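Local coordinates for lectin 2 (Agrocybe aegerita, PDB 4TQJ), which probably serves as a sugar-binding lectin that specifically recognises N-acetylglucosamine at the non-reducing end of glycans, at residues Y119-R124 with G183-V188; K137-S142 with T154-D159. The protein carries 1 engineered substitution. All blocks are in the same frame, centred on the assembly; numbering follows the deposited sequence.

Both contacts involve the antiparallel sheet built from strands 117-121, 130-134, 139-142 and 154-157, one blade of a beta-propeller, and their centres lie about 13 Å apart. Contact 1 joins the first strand of this blade and its turn to the following sheet, at strand 186-190; contact 2 is the hairpin that closes the blade at its other edge, farther from the centre of the chain. In sequence, both segments of contact 2 fall between those of contact 1. The two contacts also touch directly: Ile187 CD1 packs 3.8 Å from Val139 CG2, and Ile123 CD1 lies 4.0 Å from Val141 CG2, tying blade-to-blade packing to the hairpin.

Contact 1. Residues Y119-R124 with G183-V188; sequences YLADIR and GHLDIV
Ile123 and Leu185 bring the two backbones together, CA to CA 5.6 Å, where the turn after strand 117-121 passes the approach to strand 186-190, and no direct hydrogen bond crosses between the segments. Leu185 supplies the apolar part: its CD1 rests 3.8 Å from Ala121 CB, while its CB looks more loosely across to Ile123 CG2 at 4.4 Å. Ile5 of strand 4-5 packs against both Ala121 and Leu185.

The His184 ring works on the polar side. With CG beside the backbone N and opposite the carbonyl carbon (chi1 -72°), the imidazole reaches across, and Ile123 O meets its edge near the ring plane, 3.3 Å from His184 CD2. Two waters do the hydrogen bonding. One gives a proton to Asp122 O at 2.7 Å and receives the N-H of Leu185; the other lies 2.6 Å from His184 NE2 and donates a longer bond to Arg124 O. Asn200 ND2 adds a direct clamp, bonding to both Ile123 O and Leu185 O. Arg124 itself turns away, its NE paired with Asp130 in a salt bridge.

The inverse gamma turn centred on Asp122, whose carboxylate accepts the backbone N-H groups of Thr126 and Gly127, shapes this loop; apolar contacts, the two waters and Asn200 join it to the next blade of a beta-propeller, with 183-188 lying in an FG-GAP-like repeat.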
loop_
_atom_site.group_PDB
_atom_site.type_symbol
_atom_site.label_atom_id
_atom_site.label_comp_id
_atom_site.label_asym_id
_atom_site.label_seq_id
_atom_site.Cartn_x
_atom_site.Cartn_y
_atom_site.Cartn_z
ATOM N N TYR A 119 -4.332 20.268 -13.684
ATOM C CA TYR A 119 -3.968 18.870 -13.451
ATOM C C TYR A 119 -2.676 18.791 -12.661
ATOM O O TYR A 119 -1.906 19.751 -12.612
ATOM C CB TYR A 119 -3.697 18.161 -14.775
ATOM C CG TYR A 119 -4.872 17.993 -15.718
ATOM C CD1 TYR A 119 -6.145 17.705 -15.252
ATOM C CD2 TYR A 119 -4.686 18.088 -17.092
ATOM C CE1 TYR A 119 -7.214 17.539 -16.143
ATOM C CE2 TYR A 119 -5.733 17.918 -17.975
ATOM C CZ TYR A 119 -6.992 17.651 -17.503
ATOM O OH TYR A 119 -8.026 17.465 -18.399
ATOM N N LEU A 120 -2.432 17.630 -12.067
ATOM C CA LEU A 120 -1.150 17.320 -11.440
ATOM C C LEU A 120 -0.569 16.096 -12.119
ATOM O O LEU A 120 -1.235 15.069 -12.219
ATOM C CB LEU A 120 -1.344 17.031 -9.955
ATOM C CG LEU A 120 -1.884 18.225 -9.176
ATOM C CD1 LEU A 120 -2.559 17.789 -7.872
ATOM C CD2 LEU A 120 -0.780 19.246 -8.940
ATOM N N ALA A 121 0.672 16.203 -12.581
ATOM C CA ALA A 121 1.272 15.132 -13.372
ATOM C C ALA A 121 2.800 15.196 -13.375
ATOM O O ALA A 121 3.387 16.272 -13.418
ATOM C CB ALA A 121 0.740 15.185 -14.808
ATOM N N ASP A 122 3.425 14.027 -13.347
ATOM C CA ASP A 122 4.878 13.905 -13.420
ATOM C C ASP A 122 5.329 13.971 -14.871
ATOM O O ASP A 122 5.771 12.981 -15.438
ATOM C CB ASP A 122 5.308 12.583 -12.793
ATOM C CG ASP A 122 6.821 12.415 -12.734
ATOM O OD1 ASP A 122 7.562 13.389 -13.000
ATOM O OD2 ASP A 122 7.257 11.295 -12.402
ATOM N N ILE A 123 5.199 15.145 -15.474
ATOM C CA ILE A 123 5.487 15.301 -16.897
ATOM C C ILE A 123 6.976 15.208 -17.218
ATOM O O ILE A 123 7.352 15.050 -18.380
ATOM C CB ILE A 123 4.914 16.612 -17.439
ATOM C CG1 ILE A 123 5.253 17.762 -16.509
ATOM C CG2 ILE A 123 3.387 16.534 -17.560
ATOM C CD1 ILE A 123 4.518 19.020 -16.863
ATOM N N ARG A 124 7.821 15.296 -16.196
ATOM C CA ARG A 124 9.272 15.200 -16.397
ATOM C C ARG A 124 9.844 13.851 -15.967
ATOM O O ARG A 124 11.053 13.626 -16.040
ATOM C CB ARG A 124 9.992 16.351 -15.687
ATOM C CG ARG A 124 9.753 17.719 -16.338
ATOM C CD ARG A 124 10.400 18.865 -15.553
ATOM N NE ARG A 124 9.829 18.987 -14.217
ATOM C CZ ARG A 124 10.537 18.970 -13.090
ATOM N NH1 ARG A 124 11.864 18.855 -13.129
ATOM N NH2 ARG A 124 9.916 19.073 -11.923
ATOM N N GLY A 183 7.397 7.311 -22.880
ATOM C CA GLY A 183 7.203 7.187 -21.451
ATOM C C GLY A 183 6.665 8.440 -20.779
ATOM O O GLY A 183 6.221 8.386 -19.632
ATOM N N HIS A 184 6.712 9.565 -21.488
ATOM C CA HIS A 184 6.295 10.849 -20.938
ATOM C C HIS A 184 4.891 11.236 -21.400
ATOM O O HIS A 184 4.472 10.896 -22.513
ATOM C CB HIS A 184 7.292 11.944 -21.329
ATOM C CG HIS A 184 8.607 11.852 -20.615
ATOM N ND1 HIS A 184 9.473 10.788 -20.780
ATOM C CD2 HIS A 184 9.201 12.687 -19.730
ATOM C CE1 HIS A 184 10.542 10.974 -20.026
ATOM N NE2 HIS A 184 10.403 12.120 -19.381
ATOM N N LEU A 185 4.170 11.967 -20.552
ATOM C CA LEU A 185 2.799 12.370 -20.868
ATOM C C LEU A 185 2.728 13.481 -21.911
ATOM O O LEU A 185 3.264 14.564 -21.703
ATOM C CB LEU A 185 2.086 12.828 -19.604
ATOM C CG LEU A 185 1.792 11.741 -18.574
ATOM C CD1 LEU A 185 1.217 12.361 -17.317
ATOM C CD2 LEU A 185 0.848 10.705 -19.145
ATOM N N ASP A 186 2.038 13.224 -23.019
ATOM C CA ASP A 186 1.855 14.246 -24.047
ATOM C C ASP A 186 0.521 14.956 -23.869
ATOM O O ASP A 186 -0.299 14.531 -23.060
ATOM C CB ASP A 186 1.927 13.606 -25.427
ATOM C CG ASP A 186 3.109 12.676 -25.552
ATOM O OD1 ASP A 186 4.238 13.144 -25.286
ATOM O OD2 ASP A 186 2.903 11.485 -25.872
ATOM N N ILE A 187 0.326 16.046 -24.609
ATOM C CA ILE A 187 -0.949 16.748 -24.617
ATOM C C ILE A 187 -1.793 16.242 -25.789
ATOM O O ILE A 187 -1.344 16.218 -26.934
ATOM C CB ILE A 187 -0.764 18.276 -24.748
ATOM C CG1 ILE A 187 -0.095 18.852 -23.490
ATOM C CG2 ILE A 187 -2.116 18.951 -25.021
ATOM C CD1 ILE A 187 0.311 20.330 -23.599
ATOM N N VAL A 188 -3.003 15.804 -25.486
ATOM C CA VAL A 188 -3.934 15.359 -26.506
ATOM C C VAL A 188 -5.154 16.260 -26.469
ATOM O O VAL A 188 -5.884 16.265 -25.482
ATOM C CB VAL A 188 -4.397 13.926 -26.247
ATOM C CG1 VAL A 188 -5.396 13.513 -27.312
ATOM C CG2 VAL A 188 -3.199 12.975 -26.207
HETATM O O HOH W 1 5.181 11.776 -17.802
HETATM O O HOH W 2 12.755 12.892 -18.589
#

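Contact 2. Residues K137-S142 with T154-D159; sequences KGVLVS and TLVLKD
Val139 and Val141 pair with the strand 154-157 backbone through four hydrogen bonds. Val139 N gives its proton to Leu157 O at 2.9 Å, and Val139 O receives that of Val156 N at 3.0 Å. Farther along, Val141 N reaches Thr154 O at 2.8 Å; the return bond from Thr154 N to Val141 O comes in above the carbonyl plane, 39° out of it. Between these hydrogen-bonded pairs sits the non-hydrogen-bonded pair Leu140 and Leu155. Leu140 CD1 presses on the opposite backbone, only 3.4 Å from Leu155 CA, closer than usual van der Waals contact.

The strands form a beta hairpin at the edge of a propeller blade, but a beta bulge interrupts the register: Val139 faces Leu157, whereas the next residue, Leu140, faces Leu155. The extra residue is Val156. Val156 CG1 lies 3.8 Å from Val141 CB, the two side chains meeting at about a right angle; with CG1 of Val156 anti to its own carbonyl carbon (chi1 -54°), CG2 falls between N and the carbonyl carbon and lies over Val139 O. The N-to-C directions of the short strand segments make 126°, antiparallel but well short of 180°.

Beyond the strand end, Gly138 lets the chains come close, its CA making a CA-H...O contact of 3.4 Å with Leu157 O, while Leu155 CD1 covers the same CA from the face it shares with Leu140. Lys158, centre of an inverse gamma turn, leads the chain on to Asp159, whose side chain touches Trp167. On the face bearing Val139 and Val141, Ile132 of strand 130-134 lies against both, and Thr154 OG1 is bonded to Pro152 O.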
loop_
_atom_site.group_PDB
_atom_site.type_symbol
_atom_site.label_atom_id
_atom_site.label_comp_id
_atom_site.label_asym_id
_atom_site.label_seq_id
_atom_site.Cartn_x
_atom_site.Cartn_y
_atom_site.Cartn_z
ATOM N N LYS A 137 -3.608 32.006 -21.794
ATOM C CA LYS A 137 -2.659 32.157 -22.891
ATOM C C LYS A 137 -2.031 30.835 -23.331
ATOM O O LYS A 137 -1.218 30.794 -24.248
ATOM C CB LYS A 137 -1.556 33.153 -22.510
ATOM C CG LYS A 137 -2.034 34.550 -22.157
ATOM C CD LYS A 137 -0.819 35.455 -21.912
ATOM C CE LYS A 137 -1.155 36.679 -21.059
ATOM N NZ LYS A 137 -2.116 37.604 -21.721
ATOM N N GLY A 138 -2.392 29.749 -22.668
ATOM C CA GLY A 138 -1.868 28.460 -23.054
ATOM C C GLY A 138 -1.650 27.546 -21.877
ATOM O O GLY A 138 -2.358 27.630 -20.883
ATOM N N VAL A 139 -0.677 26.651 -22.009
ATOM C CA VAL A 139 -0.380 25.670 -20.975
ATOM C C VAL A 139 0.662 26.240 -20.035
ATOM O O VAL A 139 1.789 26.501 -20.445
ATOM C CB VAL A 139 0.204 24.391 -21.575
ATOM C CG1 VAL A 139 0.483 23.354 -20.482
ATOM C CG2 VAL A 139 -0.725 23.843 -22.635
ATOM N N LEU A 140 0.270 26.444 -18.783
ATOM C CA LEU A 140 1.174 26.941 -17.762
ATOM C C LEU A 140 1.657 25.767 -16.944
ATOM O O LEU A 140 0.853 24.930 -16.523
ATOM C CB LEU A 140 0.454 27.919 -16.828
ATOM C CG LEU A 140 0.238 29.363 -17.266
ATOM C CD1 LEU A 140 1.546 29.976 -17.705
ATOM C CD2 LEU A 140 -0.804 29.455 -18.370
ATOM N N VAL A 141 2.964 25.700 -16.722
ATOM C CA VAL A 141 3.541 24.660 -15.886
ATOM C C VAL A 141 4.367 25.270 -14.754
ATOM O O VAL A 141 5.132 26.212 -14.966
ATOM C CB VAL A 141 4.418 23.693 -16.710
ATOM C CG1 VAL A 141 5.278 22.830 -15.797
ATOM C CG2 VAL A 141 3.555 22.819 -17.595
ATOM N N SER A 142 4.190 24.748 -13.547
ATOM C CA SER A 142 5.126 25.041 -12.470
ATOM C C SER A 142 5.815 23.750 -12.096
ATOM O O SER A 142 5.176 22.797 -11.650
ATOM C CB SER A 142 4.437 25.653 -11.248
ATOM O OG SER A 142 5.216 25.406 -10.083
ATOM N N THR A 154 4.981 29.017 -15.509
ATOM C CA THR A 154 5.611 29.385 -16.759
ATOM C C THR A 154 4.782 28.947 -17.958
ATOM O O THR A 154 4.340 27.791 -18.050
ATOM C CB THR A 154 7.007 28.745 -16.845
ATOM O OG1 THR A 154 7.817 29.220 -15.758
ATOM C CG2 THR A 154 7.664 29.092 -18.141
ATOM N N LEU A 155 4.566 29.871 -18.881
ATOM C CA LEU A 155 3.854 29.540 -20.105
ATOM C C LEU A 155 4.805 28.718 -20.952
ATOM O O LEU A 155 5.784 29.248 -21.464
ATOM C CB LEU A 155 3.431 30.821 -20.828
ATOM C CG LEU A 155 2.593 30.708 -22.104
ATOM C CD1 LEU A 155 1.291 29.965 -21.842
ATOM C CD2 LEU A 155 2.297 32.098 -22.658
ATOM N N VAL A 156 4.535 27.422 -21.078
ATOM C CA VAL A 156 5.434 26.520 -21.790
ATOM C C VAL A 156 4.970 26.186 -23.205
ATOM O O VAL A 156 5.745 25.655 -24.012
ATOM C CB VAL A 156 5.671 25.202 -21.012
ATOM C CG1 VAL A 156 6.143 25.492 -19.610
ATOM C CG2 VAL A 156 4.404 24.350 -21.004
ATOM N N LEU A 157 3.710 26.490 -23.495
ATOM C CA LEU A 157 3.148 26.243 -24.815
ATOM C C LEU A 157 1.975 27.191 -25.056
ATOM O O LEU A 157 1.034 27.226 -24.260
ATOM C CB LEU A 157 2.680 24.792 -24.932
ATOM C CG LEU A 157 2.208 24.347 -26.321
ATOM C CD1 LEU A 157 3.389 24.320 -27.289
ATOM C CD2 LEU A 157 1.539 22.982 -26.269
ATOM N N LYS A 158 2.033 27.961 -26.143
ATOM C CA LYS A 158 0.986 28.929 -26.449
ATOM C C LYS A 158 -0.116 28.334 -27.324
ATOM O O LYS A 158 -0.297 28.724 -28.480
ATOM C CB LYS A 158 1.580 30.179 -27.103
ATOM C CG LYS A 158 2.582 30.929 -26.213
ATOM C CD LYS A 158 2.902 32.317 -26.779
ATOM C CE LYS A 158 3.855 33.091 -25.876
ATOM N NZ LYS A 158 4.224 34.423 -26.455
ATOM N N ASP A 159 -0.864 27.401 -26.743
ATOM C CA ASP A 159 -1.893 26.676 -27.457
ATOM C C ASP A 159 -2.714 25.922 -26.420
ATOM O O ASP A 159 -2.292 25.803 -25.271
ATOM C CB ASP A 159 -1.261 25.689 -28.422
ATOM C CG ASP A 159 -2.141 25.406 -29.628
ATOM O OD1 ASP A 159 -3.368 25.693 -29.583
ATOM O OD2 ASP A 159 -1.596 24.880 -30.620
#